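Local coordinates for putative dienelactone hydrolase (PDB 3F67), which probably acts as an alpha/beta hydrolase of the dienelactone hydrolase family, likely on carboxylic ester bonds, with its natural substrate not established, at residues 32-37 and 61-66; 95-100 and 130-135; 115-120 and 137-142. All blocks are in the same frame, centred on the assembly; numbering follows the deposited sequence.

Contact 1: 32-37 and 61-66; sequences LPIVIV and LAIAPE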
ATOM      1  N   LEU A  32     -17.162   4.861   8.036  1.00 13.38           N
ATOM      2  CA  LEU A  32     -15.905   4.405   8.645  1.00 12.91           C
ATOM      3  C   LEU A  32     -14.711   5.057   7.992  1.00 12.86           C
ATOM      4  O   LEU A  32     -14.756   5.343   6.793  1.00 12.92           O
ATOM      5  CB  LEU A  32     -15.773   2.874   8.466  1.00 12.54           C
ATOM      6  CG  LEU A  32     -16.824   2.069   9.267  1.00 12.56           C
ATOM      7  CD1 LEU A  32     -16.851   0.656   8.662  1.00 14.79           C
ATOM      8  CD2 LEU A  32     -16.371   2.056  10.715  1.00 14.25           C
ATOM      9  N   PRO A  33     -13.619   5.249   8.752  1.00 13.50           N
ATOM     10  CA  PRO A  33     -12.351   5.583   8.067  1.00 13.94           C
ATOM     11  C   PRO A  33     -11.965   4.409   7.148  1.00 13.12           C
ATOM     12  O   PRO A  33     -12.192   3.205   7.510  1.00 13.20           O
ATOM     13  CB  PRO A  33     -11.335   5.725   9.238  1.00 14.25           C
ATOM     14  CG  PRO A  33     -11.947   4.869  10.365  1.00 14.26           C
ATOM     15  CD  PRO A  33     -13.438   4.866  10.191  1.00 13.43           C
ATOM     16  N   ILE A  34     -11.390   4.723   5.985  1.00 13.32           N
ATOM     17  CA  ILE A  34     -11.104   3.720   4.962  1.00 13.42           C
ATOM     18  C   ILE A  34      -9.605   3.512   4.894  1.00 14.60           C
ATOM     19  O   ILE A  34      -8.868   4.502   4.801  1.00 14.71           O
ATOM     20  CB  ILE A  34     -11.544   4.260   3.573  1.00 13.56           C
ATOM     21  CG1 ILE A  34     -13.058   4.597   3.581  1.00 15.41           C
ATOM     22  CG2 ILE A  34     -11.121   3.296   2.436  1.00 14.59           C
ATOM     23  CD1 ILE A  34     -13.419   5.633   2.546  1.00 16.35           C
ATOM     24  N   VAL A  35      -9.151   2.251   4.906  1.00 13.14           N
ATOM     25  CA  VAL A  35      -7.744   2.000   4.564  1.00 13.89           C
ATOM     26  C   VAL A  35      -7.720   1.161   3.281  1.00 14.29           C
ATOM     27  O   VAL A  35      -8.115  -0.026   3.289  1.00 15.16           O
ATOM     28  CB  VAL A  35      -6.947   1.283   5.699  1.00 12.88           C
ATOM     29  CG1 VAL A  35      -5.473   1.047   5.248  1.00 14.51           C
ATOM     30  CG2 VAL A  35      -7.005   2.096   6.996  1.00 15.21           C
ATOM     31  N   ILE A  36      -7.230   1.757   2.204  1.00 12.72           N
ATOM     32  CA  ILE A  36      -6.965   0.939   0.988  1.00 14.66           C
ATOM     33  C   ILE A  36      -5.657   0.181   1.268  1.00 14.93           C
ATOM     34  O   ILE A  36      -4.694   0.780   1.754  1.00 14.63           O
ATOM     35  CB  ILE A  36      -6.803   1.841  -0.176  1.00 14.97           C
ATOM     36  CG1 ILE A  36      -8.141   2.593  -0.463  1.00 16.48           C
ATOM     37  CG2 ILE A  36      -6.366   1.035  -1.437  1.00 18.63           C
ATOM     38  CD1 ILE A  36      -7.996   3.559  -1.650  1.00 19.07           C
ATOM     39  N   VAL A  37      -5.636  -1.124   1.000  1.00 13.92           N
ATOM     40  CA  VAL A  37      -4.470  -1.953   1.317  1.00 13.41           C
ATOM     41  C   VAL A  37      -3.882  -2.388  -0.028  1.00 14.74           C
ATOM     42  O   VAL A  37      -4.581  -3.057  -0.831  1.00 14.75           O
ATOM     43  CB  VAL A  37      -4.891  -3.206   2.108  1.00 14.91           C
ATOM     44  CG1 VAL A  37      -3.664  -4.110   2.334  1.00 13.30           C
ATOM     45  CG2 VAL A  37      -5.466  -2.788   3.498  1.00 13.01           C
ATOM     46  N   LEU A  61     -12.559   0.314   7.661  1.00 14.70           N
ATOM     47  CA  LEU A  61     -13.038  -0.393   6.439  1.00 14.09           C
ATOM     48  C   LEU A  61     -11.790  -0.572   5.586  1.00 14.04           C
ATOM     49  O   LEU A  61     -11.284   0.394   4.978  1.00 14.07           O
ATOM     50  CB  LEU A  61     -14.107   0.433   5.692  1.00 13.64           C
ATOM     51  CG  LEU A  61     -14.434  -0.002   4.232  1.00 13.65           C
ATOM     52  CD1 LEU A  61     -14.849  -1.476   4.220  1.00 14.06           C
ATOM     53  CD2 LEU A  61     -15.583   0.916   3.691  1.00 14.70           C
ATOM     54  N   ALA A  62     -11.272  -1.794   5.550  1.00 13.20           N
ATOM     55  CA  ALA A  62     -10.019  -2.057   4.838  1.00 13.10           C
ATOM     56  C   ALA A  62     -10.343  -2.783   3.551  1.00 13.43           C
ATOM     57  O   ALA A  62     -11.110  -3.776   3.556  1.00 14.31           O
ATOM     58  CB  ALA A  62      -9.102  -2.969   5.711  1.00 13.33           C
ATOM     59  N   ILE A  63      -9.778  -2.308   2.465  1.00 13.10           N
ATOM     60  CA  ILE A  63     -10.163  -2.841   1.105  1.00 13.68           C
ATOM     61  C   ILE A  63      -8.902  -3.140   0.321  1.00 14.67           C
ATOM     62  O   ILE A  63      -8.060  -2.253   0.178  1.00 14.01           O
ATOM     63  CB  ILE A  63     -11.011  -1.803   0.303  1.00 13.19           C
ATOM     64  CG1 ILE A  63     -12.284  -1.446   1.085  1.00 13.83           C
ATOM     65  CG2 ILE A  63     -11.406  -2.402  -1.077  1.00 13.89           C
ATOM     66  CD1 ILE A  63     -12.875  -0.069   0.638  1.00 17.32           C
ATOM     67  N   ALA A  64      -8.747  -4.390  -0.160  1.00 13.27           N
ATOM     68  CA  ALA A  64      -7.568  -4.755  -0.957  1.00 14.66           C
ATOM     69  C   ALA A  64      -8.050  -5.120  -2.378  1.00 13.88           C
ATOM     70  O   ALA A  64      -8.612  -6.206  -2.576  1.00 14.20           O
ATOM     71  CB  ALA A  64      -6.881  -5.981  -0.357  1.00 14.07           C
ATOM     72  N   PRO A  65      -7.768  -4.257  -3.359  1.00 14.26           N
ATOM     73  CA  PRO A  65      -8.130  -4.560  -4.766  1.00 13.44           C
ATOM     74  C   PRO A  65      -7.107  -5.480  -5.466  1.00 13.77           C
ATOM     75  O   PRO A  65      -5.897  -5.402  -5.203  1.00 14.41           O
ATOM     76  CB  PRO A  65      -8.122  -3.167  -5.425  1.00 13.85           C
ATOM     77  CG  PRO A  65      -7.053  -2.398  -4.656  1.00 13.17           C
ATOM     78  CD  PRO A  65      -7.242  -2.876  -3.198  1.00 14.35           C
ATOM     79  N   GLU A  66      -7.629  -6.296  -6.369  0.50 14.23           N
ATOM     80  CA  GLU A  66      -6.852  -7.167  -7.218  0.50 14.90           C
ATOM     81  C   GLU A  66      -6.329  -6.321  -8.383  0.50 14.64           C
ATOM     82  O   GLU A  66      -6.886  -6.360  -9.498  0.50 14.94           O
ATOM     83  CB  GLU A  66      -7.774  -8.270  -7.740  0.50 14.40           C
ATOM     84  CG  GLU A  66      -7.028  -9.534  -8.166  0.50 19.33           C
ATOM     85  CD  GLU A  66      -6.299 -10.184  -7.008  0.50 25.53           C
ATOM     86  OE1 GLU A  66      -5.169  -9.738  -6.703  0.50 25.67           O
ATOM     87  OE2 GLU A  66      -6.851 -11.147  -6.413  0.50 29.04           O
TER
HETATM   88  O   HOH W   1      -4.182  -4.612  -3.212  1.00 18.50           O

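Contact 2: 95-100 and 130-135; sequences QVLADL and WLYAAH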
ATOM      1  N   GLN A  95      -2.598   3.346 -14.532  1.00 15.34           N
ATOM      2  CA  GLN A  95      -3.737   2.460 -14.361  1.00 14.73           C
ATOM      3  C   GLN A  95      -3.982   2.163 -12.894  1.00 14.29           C
ATOM      4  O   GLN A  95      -5.145   2.176 -12.431  1.00 13.92           O
ATOM      5  CB  GLN A  95      -3.499   1.142 -15.139  1.00 15.17           C
ATOM      6  CG  GLN A  95      -4.631   0.143 -15.006  1.00 14.71           C
ATOM      7  CD  GLN A  95      -4.221  -1.225 -15.521  1.00 15.63           C
ATOM      8  OE1 GLN A  95      -4.375  -1.511 -16.698  1.00 16.73           O
ATOM      9  NE2 GLN A  95      -3.642  -2.046 -14.658  1.00 14.83           N
ATOM     10  N   VAL A  96      -2.906   1.867 -12.163  1.00 13.20           N
ATOM     11  CA  VAL A  96      -2.992   1.497 -10.746  1.00 13.49           C
ATOM     12  C   VAL A  96      -3.577   2.680  -9.967  1.00 13.61           C
ATOM     13  O   VAL A  96      -4.508   2.516  -9.171  1.00 13.98           O
ATOM     14  CB  VAL A  96      -1.611   1.107 -10.152  1.00 14.45           C
ATOM     15  CG1 VAL A  96      -1.735   0.909  -8.611  1.00 13.64           C
ATOM     16  CG2 VAL A  96      -1.064  -0.196 -10.776  1.00 12.72           C
ATOM     17  N   LEU A  97      -3.057   3.878 -10.209  1.00 14.64           N
ATOM     18  CA  LEU A  97      -3.510   5.031  -9.405  1.00 14.44           C
ATOM     19  C   LEU A  97      -4.999   5.318  -9.704  1.00 15.27           C
ATOM     20  O   LEU A  97      -5.772   5.641  -8.792  1.00 14.30           O
ATOM     21  CB  LEU A  97      -2.638   6.262  -9.693  1.00 14.97           C
ATOM     22  CG  LEU A  97      -1.124   6.002  -9.379  1.00 16.21           C
ATOM     23  CD1 LEU A  97      -0.372   7.289  -9.676  1.00 19.94           C
ATOM     24  CD2 LEU A  97      -0.871   5.580  -7.932  1.00 19.74           C
ATOM     25  N   ALA A  98      -5.404   5.167 -10.962  1.00 15.51           N
ATOM     26  CA  ALA A  98      -6.803   5.378 -11.324  1.00 16.03           C
ATOM     27  C   ALA A  98      -7.697   4.295 -10.681  1.00 15.79           C
ATOM     28  O   ALA A  98      -8.816   4.580 -10.221  1.00 15.86           O
ATOM     29  CB  ALA A  98      -6.979   5.381 -12.876  1.00 16.99           C
ATOM     30  N   ASP A  99      -7.204   3.065 -10.621  1.00 14.17           N
ATOM     31  CA  ASP A  99      -7.967   2.002  -9.949  1.00 13.61           C
ATOM     32  C   ASP A  99      -8.101   2.310  -8.450  1.00 14.37           C
ATOM     33  O   ASP A  99      -9.144   1.998  -7.855  1.00 14.49           O
ATOM     34  CB  ASP A  99      -7.284   0.622 -10.135  1.00 14.04           C
ATOM     35  CG  ASP A  99      -7.506   0.051 -11.534  1.00 15.74           C
ATOM     36  OD1 ASP A  99      -8.486   0.463 -12.222  1.00 16.54           O
ATOM     37  OD2 ASP A  99      -6.698  -0.795 -11.959  1.00 17.31           O
ATOM     38  N   LEU A 100      -7.043   2.822  -7.814  1.00 13.79           N
ATOM     39  CA  LEU A 100      -7.169   3.150  -6.397  1.00 13.43           C
ATOM     40  C   LEU A 100      -8.219   4.250  -6.197  1.00 14.42           C
ATOM     41  O   LEU A 100      -8.975   4.211  -5.194  1.00 14.29           O
ATOM     42  CB  LEU A 100      -5.849   3.576  -5.803  1.00 14.24           C
ATOM     43  CG  LEU A 100      -4.796   2.469  -5.850  1.00 13.95           C
ATOM     44  CD1 LEU A 100      -3.430   2.983  -5.373  1.00 15.36           C
ATOM     45  CD2 LEU A 100      -5.239   1.220  -5.005  1.00 17.53           C
ATOM     46  N   TRP A 130       3.535   5.565  -1.999  1.00 14.45           N
ATOM     47  CA  TRP A 130       4.127   6.888  -2.183  1.00 14.86           C
ATOM     48  C   TRP A 130       3.518   7.613  -3.370  1.00 14.97           C
ATOM     49  O   TRP A 130       3.188   8.805  -3.288  1.00 14.61           O
ATOM     50  CB  TRP A 130       5.642   6.753  -2.438  1.00 13.98           C
ATOM     51  CG  TRP A 130       6.478   6.400  -1.227  1.00 13.27           C
ATOM     52  CD1 TRP A 130       7.059   5.175  -0.936  1.00 12.85           C
ATOM     53  CD2 TRP A 130       6.894   7.301  -0.185  1.00 13.15           C
ATOM     54  NE1 TRP A 130       7.809   5.273   0.237  1.00 13.78           N
ATOM     55  CE2 TRP A 130       7.711   6.561   0.712  1.00 14.20           C
ATOM     56  CE3 TRP A 130       6.629   8.670   0.089  1.00 13.81           C
ATOM     57  CZ2 TRP A 130       8.281   7.132   1.857  1.00 15.58           C
ATOM     58  CZ3 TRP A 130       7.204   9.253   1.237  1.00 14.34           C
ATOM     59  CH2 TRP A 130       8.028   8.480   2.109  1.00 16.34           C
ATOM     60  N   LEU A 131       3.435   6.915  -4.499  1.00 14.42           N
ATOM     61  CA  LEU A 131       2.875   7.543  -5.702  1.00 14.09           C
ATOM     62  C   LEU A 131       1.452   8.061  -5.464  1.00 14.70           C
ATOM     63  O   LEU A 131       1.081   9.156  -5.953  1.00 14.80           O
ATOM     64  CB  LEU A 131       2.887   6.592  -6.901  1.00 15.25           C
ATOM     65  CG  LEU A 131       4.264   6.056  -7.357  1.00 17.11           C
ATOM     66  CD1 LEU A 131       4.129   5.227  -8.666  1.00 19.63           C
ATOM     67  CD2 LEU A 131       5.313   7.101  -7.470  1.00 22.72           C
ATOM     68  N   TYR A 132       0.618   7.235  -4.805  1.00 13.81           N
ATOM     69  CA  TYR A 132      -0.782   7.609  -4.586  1.00 14.23           C
ATOM     70  C   TYR A 132      -0.895   8.845  -3.686  1.00 14.36           C
ATOM     71  O   TYR A 132      -1.792   9.710  -3.890  1.00 15.28           O
ATOM     72  CB  TYR A 132      -1.582   6.428  -3.965  1.00 13.39           C
ATOM     73  CG  TYR A 132      -3.066   6.647  -4.138  1.00 13.18           C
ATOM     74  CD1 TYR A 132      -3.636   6.680  -5.410  1.00 14.50           C
ATOM     75  CD2 TYR A 132      -3.870   6.878  -3.028  1.00 14.17           C
ATOM     76  CE1 TYR A 132      -4.982   6.933  -5.585  1.00 13.90           C
ATOM     77  CE2 TYR A 132      -5.255   7.125  -3.181  1.00 15.23           C
ATOM     78  CZ  TYR A 132      -5.787   7.137  -4.460  1.00 16.59           C
ATOM     79  OH  TYR A 132      -7.126   7.386  -4.647  1.00 18.02           O
ATOM     80  N   ALA A 133       0.028   8.968  -2.723  1.00 13.76           N
ATOM     81  CA  ALA A 133       0.051  10.145  -1.870  1.00 15.00           C
ATOM     82  C   ALA A 133       0.352  11.448  -2.640  1.00 16.09           C
ATOM     83  O   ALA A 133      -0.052  12.516  -2.192  1.00 16.68           O
ATOM     84  CB  ALA A 133       1.054   9.966  -0.666  1.00 15.48           C
ATOM     85  N   ALA A 134       0.989  11.351  -3.812  1.00 15.28           N
ATOM     86  CA  ALA A 134       1.182  12.524  -4.679  1.00 16.94           C
ATOM     87  C   ALA A 134       0.102  12.616  -5.762  1.00 17.56           C
ATOM     88  O   ALA A 134       0.142  13.505  -6.630  1.00 19.69           O
ATOM     89  CB  ALA A 134       2.550  12.463  -5.343  1.00 17.35           C
ATOM     90  N   HIS A 135      -0.844  11.688  -5.751  1.00 14.98           N
ATOM     91  CA  HIS A 135      -1.866  11.653  -6.809  1.00 15.24           C
ATOM     92  C   HIS A 135      -3.233  12.171  -6.356  1.00 16.05           C
ATOM     93  O   HIS A 135      -3.885  12.941  -7.071  1.00 15.74           O
ATOM     94  CB  HIS A 135      -1.971  10.218  -7.333  1.00 15.12           C
ATOM     95  CG  HIS A 135      -3.125   9.986  -8.265  1.00 15.58           C
ATOM     96  ND1 HIS A 135      -3.062  10.268  -9.618  1.00 17.03           N
ATOM     97  CD2 HIS A 135      -4.364   9.486  -8.037  1.00 15.52           C
ATOM     98  CE1 HIS A 135      -4.221   9.957 -10.183  1.00 18.70           C
ATOM     99  NE2 HIS A 135      -5.019   9.460  -9.249  1.00 15.89           N
TER

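Contact 3: 115-120 and 137-142; sequences HRLLIT and PQLKAA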
ATOM      1  N   HIS A 115     -14.186  11.545   3.590  1.00 14.29           N
ATOM      2  CA  HIS A 115     -13.287  12.507   4.214  1.00 14.70           C
ATOM      3  C   HIS A 115     -12.234  11.865   5.106  1.00 14.86           C
ATOM      4  O   HIS A 115     -11.482  12.573   5.790  1.00 15.39           O
ATOM      5  CB  HIS A 115     -14.085  13.574   4.977  1.00 16.17           C
ATOM      6  CG  HIS A 115     -14.947  14.408   4.076  1.00 22.06           C
ATOM      7  ND1 HIS A 115     -14.426  15.219   3.089  1.00 28.27           N
ATOM      8  CD2 HIS A 115     -16.294  14.573   4.027  1.00 28.42           C
ATOM      9  CE1 HIS A 115     -15.416  15.846   2.466  1.00 29.66           C
ATOM     10  NE2 HIS A 115     -16.557  15.470   3.015  1.00 29.59           N
ATOM     11  N   ARG A 116     -12.178  10.528   5.093  1.00 14.45           N
ATOM     12  CA  ARG A 116     -11.264   9.793   6.002  1.00 13.45           C
ATOM     13  C   ARG A 116     -10.564   8.687   5.217  1.00 13.18           C
ATOM     14  O   ARG A 116     -10.500   7.504   5.613  1.00 14.20           O
ATOM     15  CB  ARG A 116     -12.057   9.222   7.202  1.00 13.01           C
ATOM     16  CG  ARG A 116     -12.860  10.312   7.924  1.00 13.66           C
ATOM     17  CD  ARG A 116     -13.613   9.733   9.145  1.00 14.18           C
ATOM     18  NE  ARG A 116     -12.650   9.232  10.164  1.00 15.87           N
ATOM     19  CZ  ARG A 116     -13.018   8.523  11.235  1.00 15.90           C
ATOM     20  NH1 ARG A 116     -14.303   8.214  11.430  1.00 17.16           N
ATOM     21  NH2 ARG A 116     -12.089   8.115  12.129  1.00 16.74           N
ATOM     22  N   LEU A 117      -9.955   9.094   4.109  1.00 14.22           N
ATOM     23  CA  LEU A 117      -9.269   8.117   3.249  1.00 13.57           C
ATOM     24  C   LEU A 117      -7.814   7.965   3.614  1.00 13.65           C
ATOM     25  O   LEU A 117      -7.070   8.949   3.680  1.00 14.44           O
ATOM     26  CB  LEU A 117      -9.348   8.554   1.773  1.00 13.30           C
ATOM     27  CG  LEU A 117      -8.848   7.557   0.712  1.00 14.33           C
ATOM     28  CD1 LEU A 117      -9.711   6.272   0.590  1.00 15.80           C
ATOM     29  CD2 LEU A 117      -8.727   8.300  -0.679  1.00 13.90           C
ATOM     30  N   LEU A 118      -7.412   6.707   3.768  1.00 12.95           N
ATOM     31  CA  LEU A 118      -6.032   6.344   4.207  1.00 12.78           C
ATOM     32  C   LEU A 118      -5.531   5.234   3.281  1.00 13.70           C
ATOM     33  O   LEU A 118      -6.340   4.534   2.638  1.00 14.52           O
ATOM     34  CB  LEU A 118      -6.079   5.831   5.640  1.00 12.06           C
ATOM     35  CG  LEU A 118      -6.681   6.782   6.669  1.00 13.99           C
ATOM     36  CD1 LEU A 118      -6.988   6.026   7.957  1.00 14.58           C
ATOM     37  CD2 LEU A 118      -5.749   7.971   6.919  1.00 14.56           C
ATOM     38  N   ILE A 119      -4.209   5.012   3.221  1.00 13.78           N
ATOM     39  CA  ILE A 119      -3.720   3.909   2.412  1.00 13.13           C
ATOM     40  C   ILE A 119      -2.457   3.330   3.044  1.00 13.76           C
ATOM     41  O   ILE A 119      -1.640   4.063   3.629  1.00 13.06           O
ATOM     42  CB  ILE A 119      -3.442   4.381   0.962  1.00 14.09           C
ATOM     43  CG1 ILE A 119      -3.051   3.220   0.059  1.00 14.30           C
ATOM     44  CG2 ILE A 119      -2.396   5.541   0.925  1.00 13.98           C
ATOM     45  CD1 ILE A 119      -3.029   3.657  -1.491  1.00 15.17           C
ATOM     46  N   THR A 120      -2.304   2.020   2.937  1.00 13.87           N
ATOM     47  CA  THR A 120      -1.037   1.385   3.304  1.00 14.02           C
ATOM     48  C   THR A 120      -0.710   0.321   2.256  1.00 14.30           C
ATOM     49  O   THR A 120      -1.613  -0.258   1.632  1.00 16.27           O
ATOM     50  CB  THR A 120      -1.095   0.794   4.739  1.00 15.01           C
ATOM     51  OG1 THR A 120       0.236   0.464   5.165  1.00 13.63           O
ATOM     52  CG2 THR A 120      -2.016  -0.465   4.839  1.00 15.66           C
ATOM     53  N   PRO A 137      -5.482  14.286  -3.974  1.00 17.93           N
ATOM     54  CA  PRO A 137      -5.371  15.372  -2.986  1.00 19.12           C
ATOM     55  C   PRO A 137      -6.283  15.171  -1.753  1.00 18.87           C
ATOM     56  O   PRO A 137      -6.086  15.846  -0.735  1.00 18.75           O
ATOM     57  CB  PRO A 137      -5.809  16.620  -3.767  1.00 18.71           C
ATOM     58  CG  PRO A 137      -6.592  16.139  -4.874  1.00 21.16           C
ATOM     59  CD  PRO A 137      -6.122  14.735  -5.220  1.00 19.17           C
ATOM     60  N   GLN A 138      -7.259  14.271  -1.882  0.50 18.01           N
ATOM     61  CA  GLN A 138      -8.231  13.959  -0.815  0.50 18.29           C
ATOM     62  C   GLN A 138      -7.603  13.024   0.230  0.50 16.91           C
ATOM     63  O   GLN A 138      -8.093  12.936   1.347  0.50 15.55           O
ATOM     64  CB  GLN A 138      -9.512  13.293  -1.377  0.50 18.83           C
ATOM     65  CG  GLN A 138     -10.633  14.191  -2.010  0.50 22.90           C
ATOM     66  CD  GLN A 138     -11.884  13.383  -2.487  0.50 25.87           C
ATOM     67  OE1 GLN A 138     -12.750  12.994  -1.689  0.50 25.83           O
ATOM     68  NE2 GLN A 138     -11.979  13.149  -3.792  0.50 27.42           N
ATOM     69  N   LEU A 139      -6.514  12.335  -0.126  1.00 15.76           N
ATOM     70  CA  LEU A 139      -5.922  11.324   0.769  1.00 15.70           C
ATOM     71  C   LEU A 139      -5.482  11.995   2.082  1.00 15.34           C
ATOM     72  O   LEU A 139      -4.884  13.062   2.051  1.00 15.24           O
ATOM     73  CB  LEU A 139      -4.741  10.639   0.070  1.00 16.24           C
ATOM     74  CG  LEU A 139      -4.076   9.550   0.945  1.00 13.72           C
ATOM     75  CD1 LEU A 139      -4.950   8.298   1.024  1.00 15.00           C
ATOM     76  CD2 LEU A 139      -2.682   9.254   0.286  1.00 15.97           C
ATOM     77  N   LYS A 140      -5.785  11.394   3.237  1.00 14.31           N
ATOM     78  CA  LYS A 140      -5.423  12.013   4.515  1.00 13.51           C
ATOM     79  C   LYS A 140      -4.063  11.580   5.048  1.00 14.13           C
ATOM     80  O   LYS A 140      -3.377  12.384   5.685  1.00 13.71           O
ATOM     81  CB  LYS A 140      -6.480  11.692   5.579  1.00 14.34           C
ATOM     82  CG  LYS A 140      -7.839  12.357   5.249  1.00 14.07           C
ATOM     83  CD  LYS A 140      -7.686  13.893   5.276  1.00 16.79           C
ATOM     84  CE  LYS A 140      -9.043  14.589   5.214  1.00 18.75           C
ATOM     85  NZ  LYS A 140      -9.634  14.483   3.854  1.00 18.87           N
ATOM     86  N   ALA A 141      -3.681  10.329   4.805  1.00 13.82           N
ATOM     87  CA  ALA A 141      -2.368   9.864   5.249  1.00 14.02           C
ATOM     88  C   ALA A 141      -2.025   8.542   4.600  1.00 14.06           C
ATOM     89  O   ALA A 141      -2.921   7.852   4.048  1.00 14.24           O
ATOM     90  CB  ALA A 141      -2.349   9.714   6.796  1.00 13.96           C
ATOM     91  N   ALA A 142      -0.727   8.201   4.649  1.00 13.77           N
ATOM     92  CA  ALA A 142      -0.246   6.995   3.943  1.00 13.52           C
ATOM     93  C   ALA A 142       0.890   6.369   4.742  1.00 13.69           C
ATOM     94  O   ALA A 142       1.678   7.074   5.382  1.00 13.85           O
ATOM     95  CB  ALA A 142       0.281   7.347   2.518  1.00 12.99           C
TER
HETATM   96  O   HOH W   2     -11.771  16.254   3.979  1.00 33.29           O
HETATM   97  O   HOH W   3     -10.308  11.772   2.686  1.00 14.95           O

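Contact 1: 32-37 and 61-66
The carbonyl oxygen of Leu61 is held twice by strand 32-37: Val35 N donates to Leu61 O at 2.8 Å, tilted 33° from the carbonyl plane, and the CA-H of Ile34 adds a weaker contact. Val35 O likewise takes Ile63 N at 2.9 Å and the CA-H of Ala62, whose CA is 3.2 Å away. Leu61 N to Pro33 O and Val37 N to Ile63 O complete the parallel ladder. It stops at Pro65, which has no N-H to offer; its CD lies 3.6 Å from Val37 O, and a water donates to both Val37 O and Pro65 O. Ile34, Ile36, Leu61 and Ile63 share one face, where helix 93-108 packs. There Ile34 CG2, anti to the backbone N, reaches Ile63 CD1 at 4.2 Å, branched chains suiting both the extended backbone and a dry interior. Leu61 CB also meets Leu32 CD1 at 4.0 Å, the leucines crossing at about a right angle. On the other face Val35 and Val37 meet Leu55 of helix 46-57, and small Ala64 lets that helix come close through Ile48 and Cys52. Two parallel neighbours joined through helix 46-57 form a beta-alpha-beta unit, the building block of the alpha/beta hydrolase sheet.

Contact 2: 95-100 and 130-135
Leu97, Tyr132 and Leu100 carry most of this contact between helix 93-108 and the end of helix 124-133 with the residues that follow it, two helices packed on the same face of the central sheet of an alpha/beta hydrolase fold. Helix 124-133 follows directly on what is probably the nucleophile elbow around Cys123; the contact is made at its far end. Leu97 buries the largest surface and uses three of its carbons. Its CB stands over the centre of the His135 ring, 3.9 Å from the centroid and only 1° off the normal, a CH-pi contact, and Leu97 CD1 lies 4.0 Å from His135 ND1. With CG beside the backbone N (chi1 -59°) and an extended chi2, the fork points at the other helix: Leu97 CD2 comes in the ring plane to the edge of Tyr132, 3.9 Å from Tyr132 CD1, and also meets Leu131 CB at 4.0 Å. One turn later, Leu100 covers a face of the same tyrosine, its CB 3.9 Å from the ring centroid and its CD1 against the ring atom Tyr132 CD1 at 3.7 Å. Greasy, flexible leucine suits both places, Leu97 spanning two rings and Leu100 lying on one. Tyr132 CG lies anti to its own N (chi1 -162°), which brings the ring over to helix 93-108, although CB itself does not point there. Polar ends are served by Asp101: its OD1 bonds Tyr132 OH, which also meets Asn136 ND2, and its OD2 bonds His135 NE2. At the tyrosine's edge, CE1 lies 3.5 Å from the carbonyl oxygen of Leu97.

Contact 3: 115-120 and 137-142
The imidazole of His115 meets Lys140 through a water, which lies to one side of the ring plane, 3.0 Å from His115 ND1 and 2.8 Å from Lys140 NZ. The neighbouring flat group, the guanidinium of Arg116, instead forms a salt bridge through NE with the terminal carboxylate of Tyr241. Bends at chi2 (-64°) and chi4 (-73°) curl the lysine back past His115 O, where NZ also donates to a second water at 3.0 Å that links Leu117 N and Gln138 O. A long flexible chain suits this partly exposed place, its carbons packed and its charge hydrated. Deeper in, Lys140 N bonds Leu117 O at 2.8 Å, beside strands 116-122 and 141-145 of a beta-alpha-beta unit of the alpha/beta hydrolase sheet, joined through helix 124-133. Pairing is irregular: Ala141 N is buried without a partner, and Ile119 N to Ala141 O is long at 3.2 Å and bent to 143°. Towards helix 124-133, Ile119 CG2 touches small Ala142 CB at 3.6 Å and Leu139 CD1 at 3.8 Å. Leu139 CD1 also meets Leu117 CG, the leucines crossing at about a right angle. On the other face, Leu118 CD2 packs on Ala141 CB at 3.8 Å, with Phe238 of helix 224-238 touching both.

Contacts 1 and 3 are each a parallel strand pair from a beta-alpha-beta unit of one sheet, and they are joined edge to edge, since strands 32-38 and 116-122 are neighbours there: Ile34 O probably accepts from Leu118 N, and Ile36 O from Thr120 N. Contact 1 is regular and almost wholly buried; contact 3 is buried over most of its length but reaches the surface at His115 and Lys140, where waters help to bridge the polar atoms. Contact 2 sets a helix against a helix end and the loop after it, mostly buried, with Leu97 and His135 partly exposed, and relies on leucines at ring faces and edges. It lies on the sheet, with Leu100 touching Ile36, Pro65 and Ile119, and Tyr132 packing on Ile119.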